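PDB 4REL: UDP-glucose:anthocyanidin 3-O-glucosyltransferase from Clitoria ternatea, which belongs to the plant UDP-glycosyltransferases of the GT-B fold, built from two Rossmann-like domains, and holds KMP in this model. Local coordinates for residues 116-121 against 193-198. Numbering follows the deposited sequence.
Sequences FVTSSL and SRTLNS. With KMP (3,5,7-trihydroxy-2-(4-hydroxyphenyl)-4H-chromen-4-one), chain B.
Leu-196 sets its CD1 methyl squarely over the ring of Phe-116, 3.5 Å from the centroid and only 13° off the ring normal, a CH-pi contact. Its other methyl, CD2, goes to the ligand, 3.5 Å from KMP C6. The Phe-116 ring also reaches KMP, with C9 near its plane at the edge and 3.8 Å from CE2, so the two residues together form one piece of the pocket wall. Here the packing is tight, and carbon meets carbon. Next to it, with chi1 at -62°, Thr-195 carries OG1 beside the backbone N and CG2 anti to it, which brings the methyl to 3.3 Å from Phe-116 O, while OG1 bonds back to Leu-191 O in the preceding helical turn.

The Thr-118 end is looser and wetter. Thr-118 CG2 still lies 3.7 Å from Thr-195 CG2, but the polar link runs through a water, 2.7 Å from Thr-118 OG1 and donating to Ser-198 OG. That serine hydroxyl in turn donates to Thr-195 O, which also accepts from Ser-198 N.

The contact joins the turn between strand 110-114 and helix 119-127 to helix 191-197. Helix 199-202 packs alongside, with Leu-199 against Phe-116 and Val-202 against Thr-118, while Val-117 touches Leu-93 of helix 89-104.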
ATOM      1  N   PHE A 116      -4.605 -11.107   2.864  1.00  7.97           N
ATOM      2  CA  PHE A 116      -6.000 -10.915   3.277  1.00  9.66           C
ATOM      3  C   PHE A 116      -6.919 -12.016   2.744  1.00  9.76           C
ATOM      4  O   PHE A 116      -8.014 -12.219   3.276  1.00  9.52           O
ATOM      5  CB  PHE A 116      -6.553  -9.556   2.833  1.00  7.65           C
ATOM      6  CG  PHE A 116      -5.988  -8.376   3.582  1.00 10.23           C
ATOM      7  CD1 PHE A 116      -5.129  -8.556   4.664  1.00 11.28           C
ATOM      8  CD2 PHE A 116      -6.317  -7.082   3.195  1.00 11.68           C
ATOM      9  CE1 PHE A 116      -4.606  -7.462   5.353  1.00 11.51           C
ATOM     10  CE2 PHE A 116      -5.796  -5.974   3.885  1.00 12.26           C
ATOM     11  CZ  PHE A 116      -4.937  -6.173   4.958  1.00 11.18           C
ATOM     12  N   VAL A 117      -6.503 -12.696   1.677  1.00  9.49           N
ATOM     13  CA  VAL A 117      -7.324 -13.776   1.128  1.00  6.84           C
ATOM     14  C   VAL A 117      -7.000 -15.052   1.892  1.00  9.75           C
ATOM     15  O   VAL A 117      -6.384 -15.985   1.377  1.00  9.68           O
ATOM     16  CB  VAL A 117      -7.116 -13.953  -0.390  1.00  7.31           C
ATOM     17  CG1 VAL A 117      -8.144 -14.943  -0.961  1.00  9.62           C
ATOM     18  CG2 VAL A 117      -7.263 -12.608  -1.086  1.00  8.78           C
ATOM     19  N   THR A 118      -7.415 -15.088   3.150  1.00  9.72           N
ATOM     20  CA  THR A 118      -7.007 -16.184   4.021  1.00  9.82           C
ATOM     21  C   THR A 118      -7.620 -17.519   3.609  1.00 10.05           C
ATOM     22  O   THR A 118      -7.067 -18.571   3.921  1.00 11.90           O
ATOM     23  CB  THR A 118      -7.337 -15.894   5.487  1.00  9.70           C
ATOM     24  OG1 THR A 118      -8.754 -15.742   5.619  1.00  8.14           O
ATOM     25  CG2 THR A 118      -6.638 -14.602   5.943  1.00 10.31           C
ATOM     26  N   SER A 119      -8.750 -17.484   2.905  1.00 11.08           N
ATOM     27  CA  SER A 119      -9.348 -18.726   2.399  1.00 10.81           C
ATOM     28  C   SER A 119      -8.410 -19.469   1.440  1.00 10.08           C
ATOM     29  O   SER A 119      -8.542 -20.679   1.249  1.00 10.49           O
ATOM     30  CB  SER A 119     -10.689 -18.458   1.710  1.00 13.79           C
ATOM     31  OG  SER A 119     -11.678 -18.116   2.668  1.00 17.07           O
ATOM     32  N   SER A 120      -7.470 -18.752   0.831  1.00  8.02           N
ATOM     33  CA  SER A 120      -6.545 -19.407  -0.092  1.00 10.89           C
ATOM     34  C   SER A 120      -5.558 -20.324   0.625  1.00 11.83           C
ATOM     35  O   SER A 120      -4.979 -21.216   0.009  1.00 11.02           O
ATOM     36  CB  SER A 120      -5.825 -18.394  -1.000  1.00  7.73           C
ATOM     37  OG  SER A 120      -4.941 -17.577  -0.263  1.00  8.78           O
ATOM     38  N   LEU A 121      -5.370 -20.129   1.931  1.00  9.66           N
ATOM     39  CA  LEU A 121      -4.540 -21.063   2.680  1.00  7.82           C
ATOM     40  C   LEU A 121      -5.228 -22.420   2.771  1.00  8.59           C
ATOM     41  O   LEU A 121      -4.574 -23.464   2.658  1.00 13.14           O
ATOM     42  CB  LEU A 121      -4.216 -20.515   4.079  1.00 10.21           C
ATOM     43  CG  LEU A 121      -3.597 -21.508   5.072  1.00 10.73           C
ATOM     44  CD1 LEU A 121      -2.250 -22.035   4.611  1.00 11.02           C
ATOM     45  CD2 LEU A 121      -3.466 -20.829   6.437  1.00  8.54           C
ATOM     46  N   SER A 193     -12.902  -7.427   9.059  1.00 11.90           N
ATOM     47  CA  SER A 193     -12.119  -7.247  10.283  1.00 12.07           C
ATOM     48  C   SER A 193     -11.769  -8.581  10.923  1.00 11.63           C
ATOM     49  O   SER A 193     -10.666  -8.747  11.446  1.00 12.92           O
ATOM     50  CB  SER A 193     -12.812  -6.319  11.296  1.00 13.56           C
ATOM     51  OG  SER A 193     -13.908  -6.957  11.921  1.00 14.67           O
ATOM     52  N   ARG A 194     -12.695  -9.537  10.881  1.00  9.09           N
ATOM     53  CA  ARG A 194     -12.451 -10.862  11.446  0.50 11.55           C
ATOM     54  C   ARG A 194     -11.345 -11.589  10.694  1.00 13.10           C
ATOM     55  O   ARG A 194     -10.532 -12.308  11.287  1.00 11.79           O
ATOM     56  CB  ARG A 194     -13.731 -11.699  11.427  0.50 13.26           C
ATOM     57  CG  ARG A 194     -14.832 -11.134  12.311  0.50 20.29           C
ATOM     58  CD  ARG A 194     -16.057 -12.040  12.329  0.50 25.24           C
ATOM     59  NE  ARG A 194     -17.097 -11.536  13.224  0.50 25.93           N
ATOM     60  CZ  ARG A 194     -18.141 -10.813  12.827  0.50 23.74           C
ATOM     61  NH1 ARG A 194     -18.294 -10.511  11.544  0.50 25.31           N
ATOM     62  NH2 ARG A 194     -19.035 -10.396  13.713  0.50 18.94           N
ATOM     63  N   THR A 195     -11.330 -11.405   9.381  1.00 10.98           N
ATOM     64  CA  THR A 195     -10.293 -11.977   8.533  1.00 11.67           C
ATOM     65  C   THR A 195      -8.914 -11.398   8.892  1.00 13.47           C
ATOM     66  O   THR A 195      -7.943 -12.144   9.078  1.00 12.52           O
ATOM     67  CB  THR A 195     -10.623 -11.732   7.048  1.00 12.16           C
ATOM     68  OG1 THR A 195     -11.853 -12.397   6.723  1.00 11.07           O
ATOM     69  CG2 THR A 195      -9.531 -12.262   6.163  1.00 11.01           C
ATOM     70  N   LEU A 196      -8.822 -10.075   9.005  1.00  8.84           N
ATOM     71  CA  LEU A 196      -7.561  -9.460   9.411  1.00 10.82           C
ATOM     72  C   LEU A 196      -7.140  -9.950  10.794  1.00  8.95           C
ATOM     73  O   LEU A 196      -5.974 -10.280  11.016  1.00 10.28           O
ATOM     74  CB  LEU A 196      -7.636  -7.927   9.354  1.00 12.36           C
ATOM     75  CG  LEU A 196      -7.132  -7.329   8.030  1.00 14.48           C
ATOM     76  CD1 LEU A 196      -7.829  -7.941   6.815  1.00 14.60           C
ATOM     77  CD2 LEU A 196      -7.296  -5.824   8.012  1.00 13.53           C
ATOM     78  N   ASN A 197      -8.088 -10.052  11.719  1.00  9.69           N
ATOM     79  CA  ASN A 197      -7.742 -10.479  13.067  1.00 10.53           C
ATOM     80  C   ASN A 197      -7.282 -11.928  13.168  1.00 13.52           C
ATOM     81  O   ASN A 197      -6.753 -12.332  14.192  1.00 16.50           O
ATOM     82  CB  ASN A 197      -8.908 -10.243  14.017  1.00 12.63           C
ATOM     83  CG  ASN A 197      -9.133  -8.779  14.287  1.00 24.30           C
ATOM     84  OD1 ASN A 197     -10.243  -8.358  14.616  1.00 36.10           O
ATOM     85  ND2 ASN A 197      -8.079  -7.986  14.128  1.00 16.89           N
ATOM     86  N   SER A 198      -7.485 -12.706  12.110  1.00 10.39           N
ATOM     87  CA  SER A 198      -7.033 -14.095  12.093  1.00 12.05           C
ATOM     88  C   SER A 198      -5.600 -14.219  11.586  1.00 13.57           C
ATOM     89  O   SER A 198      -5.044 -15.318  11.557  1.00 11.43           O
ATOM     90  CB  SER A 198      -7.943 -14.959  11.212  1.00 14.91           C
ATOM     91  OG  SER A 198      -7.700 -14.742   9.827  1.00 15.39           O
TER
HETATM   92  C1  KMP B1001      -5.739  -2.514   8.241  1.00 19.06           C
HETATM   93  C2  KMP B1001      -5.030  -2.528   7.051  1.00 21.94           C
HETATM   94  C3  KMP B1001      -5.765  -2.341   5.782  1.00 18.97           C
HETATM   95  C4  KMP B1001      -7.227  -2.141   5.817  1.00 20.39           C
HETATM   96  C5  KMP B1001      -7.850  -2.147   7.059  1.00 19.25           C
HETATM   97  C6  KMP B1001      -7.120  -2.328   8.237  1.00 19.88           C
HETATM   98  C9  KMP B1001      -5.059  -2.344   4.479  1.00 24.66           C
HETATM   99  C10 KMP B1001      -5.873  -2.152   3.257  1.00 23.50           C
HETATM  100  C11 KMP B1001      -7.353  -1.963   3.401  1.00 23.32           C
HETATM  101  C14 KMP B1001      -8.250  -1.759   2.221  1.00 25.63           C
HETATM  102  C15 KMP B1001      -7.827  -1.998   0.915  1.00 29.35           C
HETATM  103  C16 KMP B1001      -8.687  -1.796  -0.153  1.00 32.35           C
HETATM  104  C17 KMP B1001      -9.979  -1.348   0.074  1.00 33.15           C
HETATM  105  C18 KMP B1001     -10.411  -1.109   1.372  1.00 32.06           C
HETATM  106  C19 KMP B1001      -9.549  -1.318   2.440  1.00 27.69           C
HETATM  107  O12 KMP B1001      -7.939  -1.963   4.653  1.00 22.88           O
HETATM  108  O13 KMP B1001      -3.816  -2.506   4.427  1.00 26.23           O
HETATM  109  O24 KMP B1001     -10.818  -1.146  -0.980  1.00 37.97           O
HETATM  110  O27 KMP B1001      -5.234  -2.143   2.054  1.00 23.83           O
HETATM  111  O29 KMP B1001      -7.784  -2.326   9.425  1.00 21.39           O
HETATM  112  O30 KMP B1001      -3.680  -2.708   7.032  1.00 26.17           O
HETATM  113  O   HOH W   1      -9.360 -15.970   8.270  1.00 23.78           O